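Local coordinates for anthranilate synthase component I (Streptococcus pneumoniae serotype 4, PDB 5KCK), which is a component of an anthranilate synthase, a mixed alpha/beta protein built around a long antiparallel sheet, at residues T326-V331 with L340-K345; V49-F54 with H122-E127. All blocks are in the same frame, centred on the assembly; numbering follows the deposited sequence.

Interaction 1: T326-V331 with L340-K345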
loop_
_atom_site.group_PDB
_atom_site.type_symbol
_atom_site.label_atom_id
_atom_site.label_comp_id
_atom_site.label_asym_id
_atom_site.label_seq_id
_atom_site.Cartn_x
_atom_site.Cartn_y
_atom_site.Cartn_z
ATOM N N THR A 326 16.579 -21.585 -4.244
ATOM C CA THR A 326 15.496 -21.331 -5.189
ATOM C C THR A 326 15.590 -19.964 -5.822
ATOM O O THR A 326 14.932 -19.710 -6.837
ATOM C CB THR A 326 14.134 -21.449 -4.503
ATOM O OG1 THR A 326 13.995 -20.399 -3.539
ATOM C CG2 THR A 326 13.995 -22.806 -3.804
ATOM N N LYS A 327 16.381 -19.082 -5.235
ATOM C CA LYS A 327 16.613 -17.755 -5.777
ATOM C C LYS A 327 18.035 -17.436 -5.369
ATOM O O LYS A 327 18.354 -17.520 -4.178
ATOM C CB LYS A 327 15.611 -16.753 -5.202
ATOM C CG LYS A 327 15.459 -15.493 -5.989
ATOM C CD LYS A 327 14.262 -14.693 -5.494
ATOM C CE LYS A 327 12.950 -15.414 -5.774
ATOM N NZ LYS A 327 11.771 -14.532 -5.509
ATOM N N TYR A 328 18.907 -17.159 -6.336
ATOM C CA TYR A 328 20.334 -17.144 -6.049
ATOM C C TYR A 328 20.961 -15.826 -6.464
ATOM O O TYR A 328 20.946 -15.471 -7.647
ATOM C CB TYR A 328 21.078 -18.290 -6.734
ATOM C CG TYR A 328 22.536 -18.247 -6.357
ATOM C CD1 TYR A 328 22.906 -18.215 -5.014
ATOM C CD2 TYR A 328 23.536 -18.205 -7.320
ATOM C CE1 TYR A 328 24.220 -18.159 -4.632
ATOM C CE2 TYR A 328 24.869 -18.150 -6.946
ATOM C CZ TYR A 328 25.202 -18.128 -5.596
ATOM O OH TYR A 328 26.510 -18.072 -5.179
HETATM N N MSE A 329 21.554 -15.144 -5.490
HETATM C CA MSE A 329 22.348 -13.940 -5.692
HETATM C C MSE A 329 21.697 -12.951 -6.637
HETATM O O MSE A 329 22.363 -12.305 -7.439
HETATM C CB MSE A 329 23.739 -14.299 -6.198
HETATM C CG MSE A 329 24.798 -13.337 -5.708
HETATM SE SE MSE A 329 26.587 -14.022 -5.947
HETATM C CE MSE A 329 26.566 -14.279 -7.885
ATOM N N GLU A 330 20.378 -12.863 -6.551
ATOM C CA GLU A 330 19.688 -11.761 -7.183
ATOM C C GLU A 330 19.863 -10.512 -6.327
ATOM O O GLU A 330 20.209 -10.575 -5.145
ATOM C CB GLU A 330 18.217 -12.102 -7.400
ATOM C CG GLU A 330 18.022 -13.010 -8.600
ATOM C CD GLU A 330 16.670 -13.681 -8.631
ATOM O OE1 GLU A 330 15.724 -13.155 -8.003
ATOM O OE2 GLU A 330 16.560 -14.742 -9.286
ATOM N N VAL A 331 19.666 -9.361 -6.950
ATOM C CA VAL A 331 20.064 -8.091 -6.361
ATOM C C VAL A 331 18.820 -7.364 -5.863
ATOM O O VAL A 331 17.817 -7.269 -6.583
ATOM C CB VAL A 331 20.866 -7.257 -7.373
ATOM C CG1 VAL A 331 20.386 -7.559 -8.794
ATOM C CG2 VAL A 331 20.781 -5.779 -7.045
ATOM N N LEU A 340 23.060 -8.308 -1.901
ATOM C CA LEU A 340 22.762 -9.485 -2.709
ATOM C C LEU A 340 21.890 -10.444 -1.908
ATOM O O LEU A 340 22.151 -10.691 -0.727
ATOM C CB LEU A 340 24.055 -10.178 -3.136
ATOM C CG LEU A 340 24.970 -9.319 -4.012
ATOM C CD1 LEU A 340 26.403 -9.836 -3.979
ATOM C CD2 LEU A 340 24.436 -9.281 -5.437
ATOM N N THR A 341 20.851 -10.986 -2.553
ATOM C CA THR A 341 19.830 -11.753 -1.850
ATOM C C THR A 341 19.658 -13.151 -2.439
ATOM O O THR A 341 19.776 -13.363 -3.652
ATOM C CB THR A 341 18.478 -11.022 -1.864
ATOM O OG1 THR A 341 17.576 -11.673 -0.966
ATOM C CG2 THR A 341 17.866 -11.034 -3.249
ATOM N N SER A 342 19.349 -14.104 -1.558
ATOM C CA SER A 342 19.104 -15.484 -1.951
ATOM C C SER A 342 18.065 -16.108 -1.027
ATOM O O SER A 342 17.793 -15.606 0.069
ATOM C CB SER A 342 20.388 -16.323 -1.921
ATOM O OG SER A 342 21.364 -15.831 -2.819
ATOM N N VAL A 343 17.511 -17.236 -1.472
ATOM C CA VAL A 343 16.533 -18.004 -0.706
ATOM C C VAL A 343 16.987 -19.461 -0.654
ATOM O O VAL A 343 17.288 -20.065 -1.692
ATOM C CB VAL A 343 15.119 -17.889 -1.316
ATOM C CG1 VAL A 343 14.114 -18.729 -0.539
ATOM C CG2 VAL A 343 14.670 -16.423 -1.351
ATOM N N VAL A 344 17.050 -20.016 0.554
ATOM C CA VAL A 344 17.379 -21.419 0.779
ATOM C C VAL A 344 16.216 -22.062 1.520
ATOM O O VAL A 344 15.705 -21.489 2.491
ATOM C CB VAL A 344 18.683 -21.581 1.580
ATOM C CG1 VAL A 344 19.123 -23.057 1.584
ATOM C CG2 VAL A 344 19.773 -20.676 1.022
ATOM N N LYS A 345 15.801 -23.245 1.065
ATOM C CA LYS A 345 14.668 -23.953 1.644
ATOM C C LYS A 345 14.996 -25.432 1.791
ATOM O O LYS A 345 15.754 -25.999 0.995
ATOM C CB LYS A 345 13.400 -23.812 0.786
ATOM C CG LYS A 345 12.808 -22.415 0.756
ATOM C CD LYS A 345 11.692 -22.309 -0.280
ATOM C CE LYS A 345 10.967 -20.977 -0.171
ATOM N NZ LYS A 345 10.393 -20.791 1.211
#

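Interaction 2: V49-F54 with H122-E127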
loop_
_atom_site.group_PDB
_atom_site.type_symbol
_atom_site.label_atom_id
_atom_site.label_comp_id
_atom_site.label_asym_id
_atom_site.label_seq_id
_atom_site.Cartn_x
_atom_site.Cartn_y
_atom_site.Cartn_z
ATOM N N VAL A 49 -2.356 -15.219 27.778
ATOM C CA VAL A 49 -2.682 -16.235 28.777
ATOM C C VAL A 49 -1.460 -16.586 29.626
ATOM O O VAL A 49 -1.581 -16.844 30.830
ATOM C CB VAL A 49 -3.267 -17.477 28.080
ATOM C CG1 VAL A 49 -3.495 -18.619 29.082
ATOM C CG2 VAL A 49 -4.573 -17.119 27.394
ATOM N N PHE A 50 -0.274 -16.607 29.015
ATOM C CA PHE A 50 0.970 -16.989 29.675
ATOM C C PHE A 50 2.079 -16.008 29.345
ATOM O O PHE A 50 2.139 -15.445 28.242
ATOM C CB PHE A 50 1.518 -18.362 29.239
ATOM C CG PHE A 50 0.613 -19.500 29.505
ATOM C CD1 PHE A 50 0.151 -19.753 30.787
ATOM C CD2 PHE A 50 0.255 -20.355 28.475
ATOM C CE1 PHE A 50 -0.680 -20.826 31.032
ATOM C CE2 PHE A 50 -0.573 -21.428 28.708
ATOM C CZ PHE A 50 -1.042 -21.669 29.993
ATOM N N GLU A 51 2.989 -15.874 30.300
ATOM C CA GLU A 51 4.308 -15.297 30.096
ATOM C C GLU A 51 5.336 -16.401 30.290
ATOM O O GLU A 51 5.329 -17.085 31.320
ATOM C CB GLU A 51 4.569 -14.162 31.090
ATOM C CG GLU A 51 5.959 -13.581 31.016
ATOM C CD GLU A 51 6.250 -12.617 32.155
ATOM O OE1 GLU A 51 6.334 -13.066 33.319
ATOM O OE2 GLU A 51 6.394 -11.408 31.882
ATOM N N ILE A 52 6.208 -16.585 29.310
ATOM C CA ILE A 52 7.269 -17.582 29.399
ATOM C C ILE A 52 8.596 -16.858 29.276
ATOM O O ILE A 52 8.830 -16.134 28.301
ATOM C CB ILE A 52 7.129 -18.672 28.332
ATOM C CG1 ILE A 52 5.775 -19.359 28.497
ATOM C CG2 ILE A 52 8.283 -19.669 28.448
ATOM C CD1 ILE A 52 5.522 -20.447 27.523
ATOM N N LYS A 53 9.460 -17.049 30.264
ATOM C CA LYS A 53 10.657 -16.236 30.381
ATOM C C LYS A 53 11.796 -17.094 30.911
ATOM O O LYS A 53 11.581 -17.981 31.743
ATOM C CB LYS A 53 10.373 -15.021 31.289
ATOM C CG LYS A 53 11.493 -14.598 32.198
ATOM C CD LYS A 53 10.965 -13.849 33.414
ATOM C CE LYS A 53 10.367 -12.503 33.048
ATOM N NZ LYS A 53 9.934 -11.757 34.275
ATOM N N PHE A 54 13.000 -16.840 30.400
ATOM C CA PHE A 54 14.232 -17.472 30.866
ATOM C C PHE A 54 15.187 -16.370 31.303
ATOM O O PHE A 54 15.600 -15.537 30.484
ATOM C CB PHE A 54 14.869 -18.324 29.762
ATOM C CG PHE A 54 15.957 -19.251 30.249
ATOM C CD1 PHE A 54 15.661 -20.317 31.080
ATOM C CD2 PHE A 54 17.269 -19.075 29.846
ATOM C CE1 PHE A 54 16.656 -21.178 31.520
ATOM C CE2 PHE A 54 18.268 -19.931 30.282
ATOM C CZ PHE A 54 17.959 -20.987 31.118
ATOM N N HIS A 122 11.997 -14.092 26.387
ATOM C CA HIS A 122 10.751 -13.553 26.915
ATOM C C HIS A 122 9.683 -13.653 25.835
ATOM O O HIS A 122 9.801 -13.024 24.776
ATOM C CB HIS A 122 10.934 -12.105 27.367
ATOM C CG HIS A 122 9.979 -11.677 28.438
ATOM N ND1 HIS A 122 10.192 -10.561 29.220
ATOM C CD2 HIS A 122 8.806 -12.212 28.856
ATOM C CE1 HIS A 122 9.195 -10.433 30.078
ATOM N NE2 HIS A 122 8.339 -11.420 29.876
ATOM N N PHE A 123 8.647 -14.444 26.097
ATOM C CA PHE A 123 7.510 -14.561 25.198
ATOM C C PHE A 123 6.220 -14.342 25.969
ATOM O O PHE A 123 6.095 -14.763 27.125
ATOM C CB PHE A 123 7.458 -15.944 24.514
ATOM C CG PHE A 123 8.457 -16.111 23.408
ATOM C CD1 PHE A 123 8.172 -15.660 22.127
ATOM C CD2 PHE A 123 9.682 -16.724 23.647
ATOM C CE1 PHE A 123 9.093 -15.814 21.100
ATOM C CE2 PHE A 123 10.610 -16.883 22.627
ATOM C CZ PHE A 123 10.318 -16.425 21.351
ATOM N N PHE A 124 5.264 -13.695 25.322
ATOM C CA PHE A 124 3.881 -13.732 25.767
ATOM C C PHE A 124 3.094 -14.677 24.857
ATOM O O PHE A 124 3.350 -14.761 23.651
ATOM C CB PHE A 124 3.249 -12.336 25.747
ATOM C CG PHE A 124 3.771 -11.390 26.797
ATOM C CD1 PHE A 124 3.557 -11.632 28.146
ATOM C CD2 PHE A 124 4.417 -10.221 26.430
ATOM C CE1 PHE A 124 4.016 -10.743 29.118
ATOM C CE2 PHE A 124 4.867 -9.325 27.391
ATOM C CZ PHE A 124 4.674 -9.590 28.736
ATOM N N VAL A 125 2.120 -15.374 25.437
ATOM C CA VAL A 125 1.352 -16.398 24.729
ATOM C C VAL A 125 -0.093 -15.927 24.611
ATOM O O VAL A 125 -0.761 -15.711 25.627
ATOM C CB VAL A 125 1.440 -17.753 25.445
ATOM C CG1 VAL A 125 0.728 -18.817 24.642
ATOM C CG2 VAL A 125 2.900 -18.121 25.689
ATOM N N TYR A 126 -0.581 -15.791 23.377
ATOM C CA TYR A 126 -1.829 -15.091 23.090
ATOM C C TYR A 126 -2.857 -15.978 22.396
ATOM O O TYR A 126 -2.531 -16.719 21.457
ATOM C CB TYR A 126 -1.604 -13.876 22.180
ATOM C CG TYR A 126 -0.697 -12.806 22.727
ATOM C CD1 TYR A 126 -1.202 -11.756 23.489
ATOM C CD2 TYR A 126 0.661 -12.830 22.457
ATOM C CE1 TYR A 126 -0.362 -10.758 23.975
ATOM C CE2 TYR A 126 1.502 -11.853 22.937
ATOM C CZ TYR A 126 0.992 -10.818 23.696
ATOM O OH TYR A 126 1.847 -9.843 24.167
ATOM N N GLU A 127 -4.111 -15.842 22.828
ATOM C CA GLU A 127 -5.274 -16.314 22.086
ATOM C C GLU A 127 -6.231 -15.172 21.768
ATOM O O GLU A 127 -7.340 -15.419 21.280
ATOM C CB GLU A 127 -6.008 -17.413 22.860
ATOM C CG GLU A 127 -6.391 -17.004 24.267
ATOM C CD GLU A 127 -7.017 -18.146 25.060
ATOM O OE1 GLU A 127 -6.696 -19.327 24.772
ATOM O OE2 GLU A 127 -7.842 -17.852 25.957
#

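Interaction 1: T326-V331 with L340-K345
A beta hairpin with a bulge in its first strand brings Lys327 and Glu330 opposite Val343 and Thr341. Lys327-Val343 and Glu330-Thr341 are both antiparallel hydrogen-bonded pairs, yet the register slips by one residue between them, and Tyr328 and Met329 (a selenomethionine) take up the slack. Val343 N gives its hydrogen to Lys327 O over 2.8 Å, and Thr326 N reaches Val343 O at 3.1 Å. Past the bulge, Thr341 N bonds Glu330 O at 2.7 Å.

At the bulge a side chain takes the place of a backbone acceptor. Met329 N points almost straight (171°) at Ser342 OG, 2.8 Å away. With OG anti to its own carbonyl carbon (chi1 -61°), the hydroxyl is turned toward the kinked strand. Serine suits this place, being short enough to fit beneath the kink while still offering an oxygen. Met329 itself has a positive phi (45°), which turns the chain at this corner. Its side chain runs beside that of Leu340 in the same direction, CG lying 4.1 Å from Leu340 CD2, while its CB sits over the centre of the Tyr328 ring. Beta-branched residues, well suited to an extended strand, fill the other face: Val343 CG2 meets Lys327 CB at 4.0 Å, and Thr341 CG2 lies close against Glu330 O (3.0 Å).

Ser342 OG is also bonded to His303 of helix 297-316, which lies along the Tyr328, Met329 and Leu340 side; Leu340 reaches helix 285-294 as well. Beyond strand 338-347, strand 267-270 is the next in the sheet, and Thr269 binds Lys345 NZ. Strand 324-333 is the outermost on this side within the chain.

Interaction 2: V49-F54 with H122-E127
His122 meets Glu51 and Lys53 on strand 122-126, which runs antiparallel to strand 50-54. The histidine NE2-H points to Glu51 OE2, 2.8 Å away and in the plane of the ring; the carboxylate is turned 61° from that plane and is met from above its own. Glu51 can span the gap because its CG stands anti to the backbone N (chi1 175°) and the chain continues extended. Lys53 lies alongside, its CE over one face of the imidazole, 4.1 Å from the ring centroid, in a CH-pi contact that suits a long aliphatic chain.

Phe123 forms two backbone bonds with Ile52, N to O and O to N, each 2.8 Å long. Phe124 follows on the Glu51 side of the sheet, and its CE1 lies 3.7 Å from Glu51 OE2, so the ring packs against the carboxylate.

Val125 belongs to the opposite face. Its N bonds Phe50 O, while its O accepts Val49 N at 2.7 Å: two residues facing one, a classic beta bulge. Branched at CB, it spreads two methyls, of which CG2 touches Phe50 CB (3.8 Å) and Ile52 CD1, a close apolar patch that helix 70-78 covers. Glu127 closes the segment with its carboxylate carbon CD 3.5 Å from Val49 CG2, while its oxygens go to Tyr147, Ser148 and Arg150.

The Phe50, Ile52 and Val125 face is thus apolar, while the other carries the charged and polar groups beside Phe124. His122 is held at both nitrogens, NE2 by Glu51 and ND1 by Tyr250 OH, and Phe247 stacks on its ring, so its rotation should be fixed. The neighbouring carboxylate would probably favour a protonated imidazole, whereas Lys53, which makes a long salt bridge to Glu51, would tend to oppose it.

Overall arrangement
From the N terminus, past strands 2-8, 27-31 and 41-45 and helix 14-20, the chain lays down strand 50-55, then passes through strands 58-61 and 64-66, helix 70-78 and strand 92-97 before strand 121-126 returns beside it, so interaction 2 closes a loop of 67 residues. Interaction 1 opens much later and closes a hairpin with only eight residues between its segments. The two are in series, neither nesting nor crossing. They lie on opposite sides of the chain's centre, with nearest atoms about 20 Å apart, yet share one long antiparallel sheet: interaction 2 pairs strands of the N-terminal family region, interaction 1 the last two strands at the other end, in the C-terminal family region.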